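Local atomic coordinates of aldehyde dehydrogenase family protein (Pseudomonas syringae pv. tomato, PDB entry 6X9L), a protein that probably oxidises long-chain aliphatic aldehydes to carboxylic acids with NAD+ as hydride acceptor, as a member of the aldehyde dehydrogenase family. Residues Thr142-Glu147 / Leu477-Ile482; Asp229-Thr234 / Lys252-Glu257; Ala270-Ala275 / Ile298-Arg303. The protein carries 1 engineered substitution. One frame throughout, in Å; residues are numbered along the deposited sequence.

Contact 1: Thr142-Glu147 / Leu477-Ile482; sequences TAIERE and LETKAI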
loop_
_atom_site.group_PDB
_atom_site.type_symbol
_atom_site.label_atom_id
_atom_site.label_comp_id
_atom_site.label_asym_id
_atom_site.label_seq_id
_atom_site.Cartn_x
_atom_site.Cartn_y
_atom_site.Cartn_z
ATOM N N THR A 142 -4.260 25.200 2.882
ATOM C CA THR A 142 -3.570 23.976 2.491
ATOM C C THR A 142 -4.116 23.494 1.160
ATOM O O THR A 142 -5.331 23.482 0.952
ATOM C CB THR A 142 -3.729 22.851 3.547
ATOM O OG1 THR A 142 -3.016 23.197 4.745
ATOM C CG2 THR A 142 -3.199 21.517 3.008
ATOM N N ALA A 143 -3.223 23.095 0.263
ATOM C CA ALA A 143 -3.596 22.572 -1.044
ATOM C C ALA A 143 -3.087 21.142 -1.182
ATOM O O ALA A 143 -1.961 20.832 -0.780
ATOM C CB ALA A 143 -3.035 23.440 -2.187
ATOM N N ILE A 144 -3.934 20.277 -1.738
ATOM C CA ILE A 144 -3.598 18.889 -2.031
ATOM C C ILE A 144 -3.298 18.784 -3.517
ATOM O O ILE A 144 -4.151 19.106 -4.354
ATOM C CB ILE A 144 -4.744 17.942 -1.659
ATOM C CG1 ILE A 144 -5.334 18.314 -0.295
ATOM C CG2 ILE A 144 -4.287 16.484 -1.763
ATOM C CD1 ILE A 144 -4.495 17.928 0.870
ATOM N N GLU A 145 -2.099 18.335 -3.859
ATOM C CA GLU A 145 -1.746 18.095 -5.248
ATOM C C GLU A 145 -1.469 16.610 -5.436
ATOM O O GLU A 145 -0.753 16.006 -4.642
ATOM C CB GLU A 145 -0.548 18.951 -5.655
ATOM C CG GLU A 145 -0.850 20.454 -5.558
ATOM C CD GLU A 145 0.233 21.325 -6.177
ATOM O OE1 GLU A 145 1.169 20.761 -6.786
ATOM O OE2 GLU A 145 0.141 22.568 -6.056
ATOM N N ARG A 146 -2.068 16.019 -6.458
ATOM C CA ARG A 146 -1.863 14.620 -6.787
ATOM C C ARG A 146 -0.878 14.542 -7.946
ATOM O O ARG A 146 -1.106 15.151 -8.997
ATOM C CB ARG A 146 -3.197 13.955 -7.126
ATOM C CG ARG A 146 -4.137 13.877 -5.933
ATOM C CD ARG A 146 -3.609 12.865 -4.948
ATOM N NE ARG A 146 -4.622 11.851 -4.667
ATOM C CZ ARG A 146 -4.377 10.566 -4.417
ATOM N NH1 ARG A 146 -3.132 10.091 -4.412
ATOM N NH2 ARG A 146 -5.393 9.744 -4.182
ATOM N N GLU A 147 0.225 13.822 -7.745
ATOM C CA GLU A 147 1.312 13.782 -8.709
ATOM C C GLU A 147 1.643 12.342 -9.061
ATOM O O GLU A 147 1.450 11.439 -8.240
ATOM C CB GLU A 147 2.576 14.456 -8.163
ATOM C CG GLU A 147 2.381 15.871 -7.722
ATOM C CD GLU A 147 3.615 16.453 -7.052
ATOM O OE1 GLU A 147 3.575 17.668 -6.721
ATOM O OE2 GLU A 147 4.609 15.705 -6.860
ATOM N N LEU A 477 -0.673 7.729 -8.214
ATOM C CA LEU A 477 -0.437 9.093 -7.757
ATOM C C LEU A 477 0.098 9.108 -6.335
ATOM O O LEU A 477 -0.394 8.378 -5.474
ATOM C CB LEU A 477 -1.723 9.924 -7.824
ATOM C CG LEU A 477 -2.364 9.975 -9.212
ATOM C CD1 LEU A 477 -3.772 10.520 -9.094
ATOM C CD2 LEU A 477 -1.511 10.795 -10.184
ATOM N N GLU A 478 1.119 9.934 -6.100
ATOM C CA GLU A 478 1.463 10.340 -4.747
ATOM C C GLU A 478 0.473 11.381 -4.251
ATOM O O GLU A 478 -0.398 11.857 -4.983
ATOM C CB GLU A 478 2.871 10.909 -4.674
ATOM C CG GLU A 478 3.950 9.871 -4.611
ATOM C CD GLU A 478 3.977 9.108 -3.289
ATOM O OE1 GLU A 478 4.974 8.384 -3.063
ATOM O OE2 GLU A 478 3.010 9.231 -2.483
ATOM N N THR A 479 0.632 11.761 -2.993
ATOM C CA THR A 479 -0.244 12.732 -2.355
ATOM C C THR A 479 0.619 13.768 -1.646
ATOM O O THR A 479 1.499 13.416 -0.843
ATOM C CB THR A 479 -1.205 12.023 -1.390
ATOM O OG1 THR A 479 -2.173 11.307 -2.164
ATOM C CG2 THR A 479 -1.917 13.007 -0.460
ATOM N N LYS A 480 0.393 15.038 -1.970
ATOM C CA LYS A 480 1.201 16.115 -1.432
ATOM C C LYS A 480 0.309 17.139 -0.752
ATOM O O LYS A 480 -0.746 17.502 -1.280
ATOM C CB LYS A 480 2.031 16.777 -2.527
ATOM C CG LYS A 480 2.790 17.991 -2.051
ATOM C CD LYS A 480 3.531 18.639 -3.195
ATOM C CE LYS A 480 4.840 17.918 -3.476
ATOM N NZ LYS A 480 5.474 18.422 -4.712
ATOM N N ALA A 481 0.725 17.592 0.431
ATOM C CA ALA A 481 0.044 18.675 1.132
ATOM C C ALA A 481 0.954 19.889 1.128
ATOM O O ALA A 481 2.107 19.812 1.570
ATOM C CB ALA A 481 -0.335 18.295 2.565
ATOM N N ILE A 482 0.455 20.990 0.578
ATOM C CA ILE A 482 1.175 22.251 0.623
ATOM C C ILE A 482 0.494 23.107 1.673
ATOM O O ILE A 482 -0.459 23.831 1.361
ATOM C CB ILE A 482 1.203 22.933 -0.752
ATOM C CG1 ILE A 482 1.792 21.976 -1.773
ATOM C CG2 ILE A 482 2.032 24.221 -0.707
ATOM C CD1 ILE A 482 1.796 22.537 -3.155
#

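Contact 2: Asp229-Thr234 / Lys252-Glu257; sequences DMISIT and KRVTQE. With NAD (nicotinamide-adenine-dinucleotide), chain D.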
loop_
_atom_site.group_PDB
_atom_site.type_symbol
_atom_site.label_atom_id
_atom_site.label_comp_id
_atom_site.label_asym_id
_atom_site.label_seq_id
_atom_site.Cartn_x
_atom_site.Cartn_y
_atom_site.Cartn_z
ATOM N N ASP A 229 10.064 3.504 -8.659
ATOM C CA ASP A 229 9.353 4.080 -7.532
ATOM C C ASP A 229 8.183 3.236 -7.091
ATOM O O ASP A 229 7.717 3.390 -5.961
ATOM C CB ASP A 229 8.857 5.474 -7.905
ATOM C CG ASP A 229 9.967 6.342 -8.432
ATOM O OD1 ASP A 229 10.937 6.537 -7.670
ATOM O OD2 ASP A 229 9.888 6.791 -9.603
ATOM N N MET A 230 7.704 2.357 -7.962
ATOM C CA MET A 230 6.531 1.561 -7.680
ATOM C C MET A 230 6.579 0.325 -8.557
ATOM O O MET A 230 7.127 0.364 -9.659
ATOM C CB MET A 230 5.239 2.331 -7.940
ATOM C CG MET A 230 4.073 1.411 -8.216
ATOM S SD MET A 230 2.547 2.283 -8.500
ATOM C CE MET A 230 1.539 0.893 -9.002
ATOM N N ILE A 231 6.015 -0.771 -8.047
ATOM C CA ILE A 231 5.869 -2.015 -8.791
ATOM C C ILE A 231 4.454 -2.552 -8.567
ATOM O O ILE A 231 3.932 -2.533 -7.445
ATOM C CB ILE A 231 6.935 -3.079 -8.405
ATOM C CG1 ILE A 231 6.812 -4.302 -9.322
ATOM C CG2 ILE A 231 6.786 -3.531 -6.951
ATOM C CD1 ILE A 231 8.088 -5.118 -9.448
ATOM N N SER A 232 3.828 -2.991 -9.653
ATOM C CA SER A 232 2.493 -3.564 -9.633
ATOM C C SER A 232 2.556 -4.934 -10.296
ATOM O O SER A 232 3.068 -5.066 -11.416
ATOM C CB SER A 232 1.480 -2.662 -10.357
ATOM O OG SER A 232 0.181 -3.225 -10.296
ATOM N N ILE A 233 2.060 -5.950 -9.604
ATOM C CA ILE A 233 2.117 -7.312 -10.105
ATOM C C ILE A 233 0.743 -7.951 -9.984
ATOM O O ILE A 233 0.102 -7.880 -8.926
ATOM C CB ILE A 233 3.158 -8.181 -9.372
ATOM C CG1 ILE A 233 3.078 -9.611 -9.919
ATOM C CG2 ILE A 233 2.943 -8.133 -7.847
ATOM C CD1 ILE A 233 4.277 -10.486 -9.623
ATOM N N THR A 234 0.309 -8.573 -11.079
ATOM C CA THR A 234 -0.826 -9.480 -11.141
ATOM C C THR A 234 -0.292 -10.884 -11.419
ATOM O O THR A 234 0.234 -11.146 -12.507
ATOM C CB THR A 234 -1.786 -9.023 -12.226
ATOM O OG1 THR A 234 -2.299 -7.732 -11.860
ATOM C CG2 THR A 234 -2.910 -10.030 -12.414
ATOM N N LYS A 252 9.487 0.763 -2.181
ATOM C CA LYS A 252 8.575 1.051 -3.279
ATOM C C LYS A 252 7.129 0.918 -2.830
ATOM O O LYS A 252 6.821 0.263 -1.830
ATOM C CB LYS A 252 8.807 0.105 -4.452
ATOM C CG LYS A 252 10.193 -0.409 -4.545
ATOM C CD LYS A 252 10.502 -0.845 -5.958
ATOM C CE LYS A 252 11.972 -1.115 -6.097
ATOM N NZ LYS A 252 12.297 -1.006 -7.496
ATOM N N ARG A 253 6.244 1.584 -3.575
ATOM C CA ARG A 253 4.825 1.261 -3.546
ATOM C C ARG A 253 4.602 -0.072 -4.248
ATOM O O ARG A 253 5.055 -0.271 -5.381
ATOM C CB ARG A 253 3.978 2.334 -4.232
ATOM C CG ARG A 253 2.511 1.894 -4.329
ATOM C CD ARG A 253 1.585 3.033 -4.716
ATOM N NE ARG A 253 1.705 4.166 -3.801
ATOM C CZ ARG A 253 1.164 5.354 -4.030
ATOM N NH1 ARG A 253 0.479 5.563 -5.143
ATOM N NH2 ARG A 253 1.324 6.330 -3.156
ATOM N N VAL A 254 3.922 -0.983 -3.560
ATOM C CA VAL A 254 3.730 -2.353 -4.012
ATOM C C VAL A 254 2.237 -2.559 -4.232
ATOM O O VAL A 254 1.436 -2.408 -3.298
ATOM C CB VAL A 254 4.289 -3.367 -2.994
ATOM C CG1 VAL A 254 3.866 -4.806 -3.354
ATOM C CG2 VAL A 254 5.825 -3.233 -2.877
ATOM N N THR A 255 1.865 -2.893 -5.460
ATOM C CA THR A 255 0.488 -3.206 -5.801
ATOM C C THR A 255 0.411 -4.659 -6.255
ATOM O O THR A 255 1.194 -5.083 -7.109
ATOM C CB THR A 255 -0.021 -2.259 -6.888
ATOM O OG1 THR A 255 -0.356 -1.008 -6.276
ATOM C CG2 THR A 255 -1.246 -2.822 -7.560
ATOM N N GLN A 256 -0.525 -5.419 -5.679
ATOM C CA GLN A 256 -0.606 -6.864 -5.901
ATOM C C GLN A 256 -2.044 -7.313 -6.118
ATOM O O GLN A 256 -2.936 -6.980 -5.335
ATOM C CB GLN A 256 -0.011 -7.651 -4.728
ATOM C CG GLN A 256 1.408 -7.256 -4.371
ATOM C CD GLN A 256 1.753 -7.645 -2.956
ATOM O OE1 GLN A 256 1.262 -7.035 -1.998
ATOM N NE2 GLN A 256 2.594 -8.672 -2.811
ATOM N N GLU A 257 -2.249 -8.072 -7.182
ATOM C CA GLU A 257 -3.504 -8.723 -7.514
ATOM C C GLU A 257 -3.170 -10.203 -7.600
ATOM O O GLU A 257 -2.509 -10.634 -8.556
ATOM C CB GLU A 257 -4.062 -8.210 -8.834
ATOM C CG GLU A 257 -4.309 -6.722 -8.897
ATOM C CD GLU A 257 -5.736 -6.375 -8.521
ATOM O OE1 GLU A 257 -6.507 -7.331 -8.283
ATOM O OE2 GLU A 257 -6.079 -5.168 -8.456
HETATM P PA NAD D . 2.704 -16.215 -11.704
HETATM O O1A NAD D . 2.566 -15.720 -10.308
HETATM O O2A NAD D . 3.394 -17.520 -11.803
HETATM O O5B NAD D . 3.436 -15.119 -12.643
HETATM C C5B NAD D . 2.920 -13.808 -12.782
HETATM C C4B NAD D . 3.999 -12.871 -13.344
HETATM O O4B NAD D . 5.075 -12.813 -12.430
HETATM C C3B NAD D . 4.607 -13.365 -14.649
HETATM O O3B NAD D . 4.893 -12.230 -15.457
HETATM C C2B NAD D . 5.905 -14.033 -14.227
HETATM O O2B NAD D . 6.906 -13.982 -15.221
HETATM C C1B NAD D . 6.296 -13.144 -13.080
HETATM N N9A NAD D . 7.107 -13.802 -12.063
HETATM C C8A NAD D . 7.144 -15.134 -11.710
HETATM N N7A NAD D . 8.001 -15.247 -10.667
HETATM C C5A NAD D . 8.495 -14.022 -10.366
HETATM C C6A NAD D . 9.389 -13.573 -9.407
HETATM N N6A NAD D . 9.816 -14.401 -8.454
HETATM N N1A NAD D . 9.680 -12.226 -9.345
HETATM C C2A NAD D . 9.101 -11.336 -10.219
HETATM N N3A NAD D . 8.211 -11.784 -11.172
HETATM C C4A NAD D . 7.929 -13.106 -11.235
HETATM O O3 NAD D . 1.242 -16.175 -12.380
HETATM P PN NAD D . 0.335 -17.397 -12.898
HETATM O O1N NAD D . -0.011 -18.276 -11.755
HETATM O O2N NAD D . 0.938 -17.982 -14.108
HETATM O O5D NAD D . -0.923 -16.425 -13.272
HETATM C C5D NAD D . -2.215 -16.768 -12.833
HETATM C C4D NAD D . -2.422 -16.198 -11.428
HETATM O O4D NAD D . -2.651 -14.801 -11.505
HETATM C C3D NAD D . -3.650 -16.805 -10.777
HETATM O O3D NAD D . -3.419 -16.927 -9.395
HETATM C C2D NAD D . -4.683 -15.726 -10.976
HETATM O O2D NAD D . -5.726 -15.793 -10.028
HETATM C C1D NAD D . -3.836 -14.467 -10.814
HETATM N N1N NAD D . -4.591 -13.342 -11.377
HETATM C C2N NAD D . -5.052 -12.359 -10.545
HETATM C C3N NAD D . -5.812 -11.315 -11.055
HETATM C C7N NAD D . -6.355 -10.225 -10.183
HETATM O O7N NAD D . -6.831 -9.075 -10.834
HETATM N N7N NAD D . -6.402 -10.345 -8.853
HETATM C C4N NAD D . -6.108 -11.274 -12.412
HETATM C C5N NAD D . -5.644 -12.282 -13.244
HETATM C C6N NAD D . -4.891 -13.324 -12.713
#

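Contact 3: Ala270-Ala275 / Ile298-Arg303; sequences ADFANA and IVPRNR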
loop_
_atom_site.group_PDB
_atom_site.type_symbol
_atom_site.label_atom_id
_atom_site.label_comp_id
_atom_site.label_asym_id
_atom_site.label_seq_id
_atom_site.Cartn_x
_atom_site.Cartn_y
_atom_site.Cartn_z
ATOM N N ALA A 270 -33.645 -18.342 -4.248
ATOM C CA ALA A 270 -33.171 -18.161 -5.637
ATOM C C ALA A 270 -33.842 -19.141 -6.586
ATOM O O ALA A 270 -34.241 -20.170 -6.140
ATOM C CB ALA A 270 -31.681 -18.305 -5.694
ATOM N N ASP A 271 -33.936 -18.797 -7.862
ATOM C CA ASP A 271 -34.519 -19.716 -8.862
ATOM C C ASP A 271 -33.385 -20.650 -9.276
ATOM O O ASP A 271 -32.754 -20.396 -10.264
ATOM C CB ASP A 271 -35.070 -18.909 -10.029
ATOM C CG ASP A 271 -35.633 -19.740 -11.159
ATOM O OD1 ASP A 271 -35.769 -20.935 -10.990
ATOM O OD2 ASP A 271 -35.929 -19.160 -12.197
ATOM N N PHE A 272 -33.285 -21.787 -8.610
ATOM C CA PHE A 272 -32.147 -22.712 -8.767
ATOM C C PHE A 272 -32.001 -23.168 -10.209
ATOM O O PHE A 272 -30.905 -23.160 -10.705
ATOM C CB PHE A 272 -32.264 -23.842 -7.750
ATOM C CG PHE A 272 -31.724 -23.476 -6.396
ATOM C CD1 PHE A 272 -32.496 -22.786 -5.489
ATOM C CD2 PHE A 272 -30.423 -23.781 -6.048
ATOM C CE1 PHE A 272 -31.989 -22.432 -4.259
ATOM C CE2 PHE A 272 -29.923 -23.436 -4.811
ATOM C CZ PHE A 272 -30.708 -22.762 -3.921
ATOM N N ALA A 273 -33.089 -23.449 -10.897
ATOM C CA ALA A 273 -32.968 -23.894 -12.296
ATOM C C ALA A 273 -32.312 -22.804 -13.142
ATOM O O ALA A 273 -31.553 -23.148 -14.004
ATOM C CB ALA A 273 -34.330 -24.212 -12.820
ATOM N N ASN A 274 -32.646 -21.541 -12.924
ATOM C CA ASN A 274 -32.050 -20.468 -13.744
ATOM C C ASN A 274 -30.759 -19.925 -13.142
ATOM O O ASN A 274 -30.117 -19.170 -13.831
ATOM C CB ASN A 274 -33.013 -19.310 -13.950
ATOM C CG ASN A 274 -34.113 -19.671 -14.912
ATOM O OD1 ASN A 274 -35.058 -18.922 -15.090
ATOM N ND2 ASN A 274 -33.991 -20.821 -15.541
ATOM N N ALA A 275 -30.408 -20.272 -11.910
ATOM C CA ALA A 275 -29.186 -19.671 -11.335
ATOM C C ALA A 275 -27.999 -20.629 -11.335
ATOM O O ALA A 275 -26.899 -20.153 -11.334
ATOM C CB ALA A 275 -29.461 -19.120 -9.964
ATOM N N ILE A 298 -22.142 -22.344 -3.174
ATOM C CA ILE A 298 -22.613 -22.628 -1.820
ATOM C C ILE A 298 -24.138 -22.587 -1.828
ATOM O O ILE A 298 -24.745 -21.554 -2.152
ATOM C CB ILE A 298 -22.008 -21.644 -0.812
ATOM C CG1 ILE A 298 -20.481 -21.756 -0.889
ATOM C CG2 ILE A 298 -22.488 -21.937 0.596
ATOM C CD1 ILE A 298 -19.749 -20.525 -0.419
ATOM N N VAL A 299 -24.753 -23.719 -1.483
ATOM C CA VAL A 299 -26.174 -23.947 -1.754
ATOM C C VAL A 299 -26.795 -24.697 -0.590
ATOM O O VAL A 299 -26.111 -25.412 0.156
ATOM C CB VAL A 299 -26.377 -24.745 -3.064
ATOM C CG1 VAL A 299 -25.871 -23.954 -4.262
ATOM C CG2 VAL A 299 -25.651 -26.077 -2.996
ATOM N N PRO A 300 -28.114 -24.533 -0.402
ATOM C CA PRO A 300 -28.818 -25.224 0.696
ATOM C C PRO A 300 -28.741 -26.740 0.570
ATOM O O PRO A 300 -28.913 -27.298 -0.512
ATOM C CB PRO A 300 -30.266 -24.733 0.553
ATOM C CG PRO A 300 -30.166 -23.444 -0.182
ATOM C CD PRO A 300 -28.990 -23.581 -1.109
ATOM N N ARG A 301 -28.510 -27.410 1.700
ATOM C CA ARG A 301 -28.285 -28.853 1.655
ATOM C C ARG A 301 -29.451 -29.562 0.987
ATOM O O ARG A 301 -29.265 -30.412 0.108
ATOM C CB ARG A 301 -28.062 -29.408 3.062
ATOM C CG ARG A 301 -27.685 -30.889 3.110
ATOM C CD ARG A 301 -27.078 -31.268 4.469
ATOM N NE ARG A 301 -25.609 -31.200 4.463
ATOM C CZ ARG A 301 -24.884 -30.242 5.043
ATOM N NH1 ARG A 301 -25.485 -29.256 5.690
ATOM N NH2 ARG A 301 -23.554 -30.267 4.980
ATOM N N ASN A 302 -30.669 -29.220 1.392
ATOM C CA ASN A 302 -31.854 -29.850 0.827
ATOM C C ASN A 302 -32.018 -29.524 -0.653
ATOM O O ASN A 302 -32.995 -29.949 -1.279
ATOM C CB ASN A 302 -33.094 -29.406 1.591
ATOM C CG ASN A 302 -33.380 -27.938 1.418
ATOM O OD1 ASN A 302 -32.482 -27.138 1.128
ATOM N ND2 ASN A 302 -34.641 -27.563 1.595
ATOM N N ARG A 303 -31.100 -28.752 -1.223
ATOM C CA ARG A 303 -31.153 -28.441 -2.644
ATOM C C ARG A 303 -29.953 -28.990 -3.407
ATOM O O ARG A 303 -29.886 -28.831 -4.627
ATOM C CB ARG A 303 -31.268 -26.921 -2.855
ATOM C CG ARG A 303 -32.568 -26.308 -2.316
ATOM C CD ARG A 303 -33.792 -26.702 -3.166
ATOM N NE ARG A 303 -34.438 -25.538 -3.772
ATOM C CZ ARG A 303 -34.929 -25.526 -5.005
ATOM N NH1 ARG A 303 -34.837 -26.609 -5.759
ATOM N NH2 ARG A 303 -35.502 -24.434 -5.493
HETATM O O HOH W 1 -35.882 -23.729 -8.239
#

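Contact 1: Thr142-Glu147 / Leu477-Ile482
Thr142 CA lies 3.3 Å from Ile482 O in a CA-H...O contact, while the Thr142 hydroxyl is hydrogen-bonded to Asn451 of the second subunit. Ala143 and Ile482 form an antiparallel hydrogen-bonded pair, Ala143 N donating to Ile482 O at 3.1 Å and Ile482 N to Ala143 O at 2.8 Å. On the opposite sheet face from Ala143, Ile144 rests its CG2 branch near Lys480 O, 3.7 Å away. Glu145 pairs with Lys480 through both backbone bonds; its side chain, extended beyond CG, slants across Ile482 and brings its carboxylate against the methyl CD1. The chain of Arg146 is bent at chi2 and chi3 (-71° and -124°), which folds the guanidinium back over the partner strand. There Thr479 OG1 lies over one face, 3.2 Å from Arg146 CZ, while Arg146 NH1 makes a weak bond to Glu478 O at the edge, 3.3 Å long. Glu147 O accepts the amide of Glu478, and the carboxylate of Glu147 reaches over the strand to Lys480: OE1 is met on its syn side by Lys480 NZ at 2.9 Å, 19° out of the carboxylate plane. Glu147 OE2 also binds Tyr459 of the second subunit. Ala481 and Ile482 pair in parallel with a strand of that subunit, so the sheet runs on across the interface, as in the oligomerisation region of aldehyde dehydrogenases. Glu147 and Lys480 would be expected to offset each other's charge where the subunits meet, the ammonium being shared between Glu147 OE1 within the chain and the carbonyl of Ile438 of the second subunit.

Contact 2: Asp229-Thr234 / Lys252-Glu257
Ile231 is gripped through both its backbone polar atoms: its N donates to Arg253 O, and Thr255 N donates to its carbonyl, each bond 2.9 Å long. The ladder continues with Ile233 N to Thr255 O at 2.8 Å and Glu257 N to Ile233 O, and it starts with a weak bond from Arg253 N to Asp229 O. The two strands are almost parallel, their axes 8° apart. They are the two strands of a beta-alpha-beta unit whose helix 237-247 covers the face bearing Ile233, Val254 and Gln256; the unit belongs to the Rossmann-like NAD-binding sheet. Apolar contact on that face is modest: Ile231 and Val254 lie side by side with their CG2 methyls 4.2 Å apart, and Ile233 CG2 touches Gln256 CG. On the other face, with Ser232 and Thr255, Met230 is fully extended, with CG anti to the backbone N (chi1 156°), which carries SD across the CG-CD part of Arg253 and the CE methyl to Thr255 OG1. Ser232 OG lies beside Thr255 CG2 and is also hydrogen-bonded to Lys168, which binds Thr234 OG1 too. At the C-terminal ends of the strands the cofactor takes over. Thr234 CG2 stands 3.4 Å from C4N of the nicotinamide ring, while Glu257, bent at chi2 (-93°), receives a weak hydrogen bond of 3.1 Å from the carboxamide N7N of NAD on its OE1. Ile233 CD1 meets the adenosine ribose at O4B, 3.7 Å away.

Contact 3: Ala270-Ala275 / Ile298-Arg303
A water molecule links Arg303 to Phe272, accepting a hydrogen bond of 2.9 Å from Arg303 NH2 and a weaker one of 3.3 Å from the backbone N of Phe272. That amide lies in the first turn of helix 272-284, directly after Asp271 at the N-cap position. Phe272 CG sits over the centre of one face of the Arg303 guanidinium, 4.0 Å above the plane, and Arg303 NH2 approaches Phe272 CD1 to 3.4 Å; the two planes stand 47° apart, well short of a parallel stack. Kinks in the Arg303 chain (chi2 -71°, chi3 -118°) fold it back across the ring and bring the guanidinium to CD1. Arg303 CB lies over a face of the ring, toward the rim. The far edge of the ring points at the strand end: Phe272 CZ meets Pro300 CD at 3.4 Å, and CE2 meets Val299 CG1 at 4.1 Å. Leu266 and Val307 also touch the ring, which is thereby enclosed between strand 263-266, strand 296-300 and helix 304-316. The contact closes a beta-alpha-beta unit of the seven-stranded sheet, joining the start of its helix to the end of its second strand. The aromatic ring is therefore buried on apolar groups along one edge, while in the cation beside it NH1 is salt-bridged to Glu306 and NH2 holds the water, two bonds that would limit rotation of the group.

Contacts 1 and 2 belong to one sheet, strand 143-155 running beside strand 230-234, and their centres lie about 21 Å apart. Arg253 joins them directly: its NH1 makes a probable hydrogen bond of 3.0 Å to Leu477 O, and its NH2 forms a long, weak ion pair with Glu478 OE2. Both contacts also touch the second subunit. Contact 2 alone reaches the cofactor, and its Thr234 side chain is about 7 Å from the bound octanal, whereas contact 1 faces the dimer interface, away from the annotated sites. Contact 3 lies in the other, seven-stranded sheet, across the chain's centre from contact 2; its nearest atoms are about 20 Å from contact 2 and about 34 Å from contact 1.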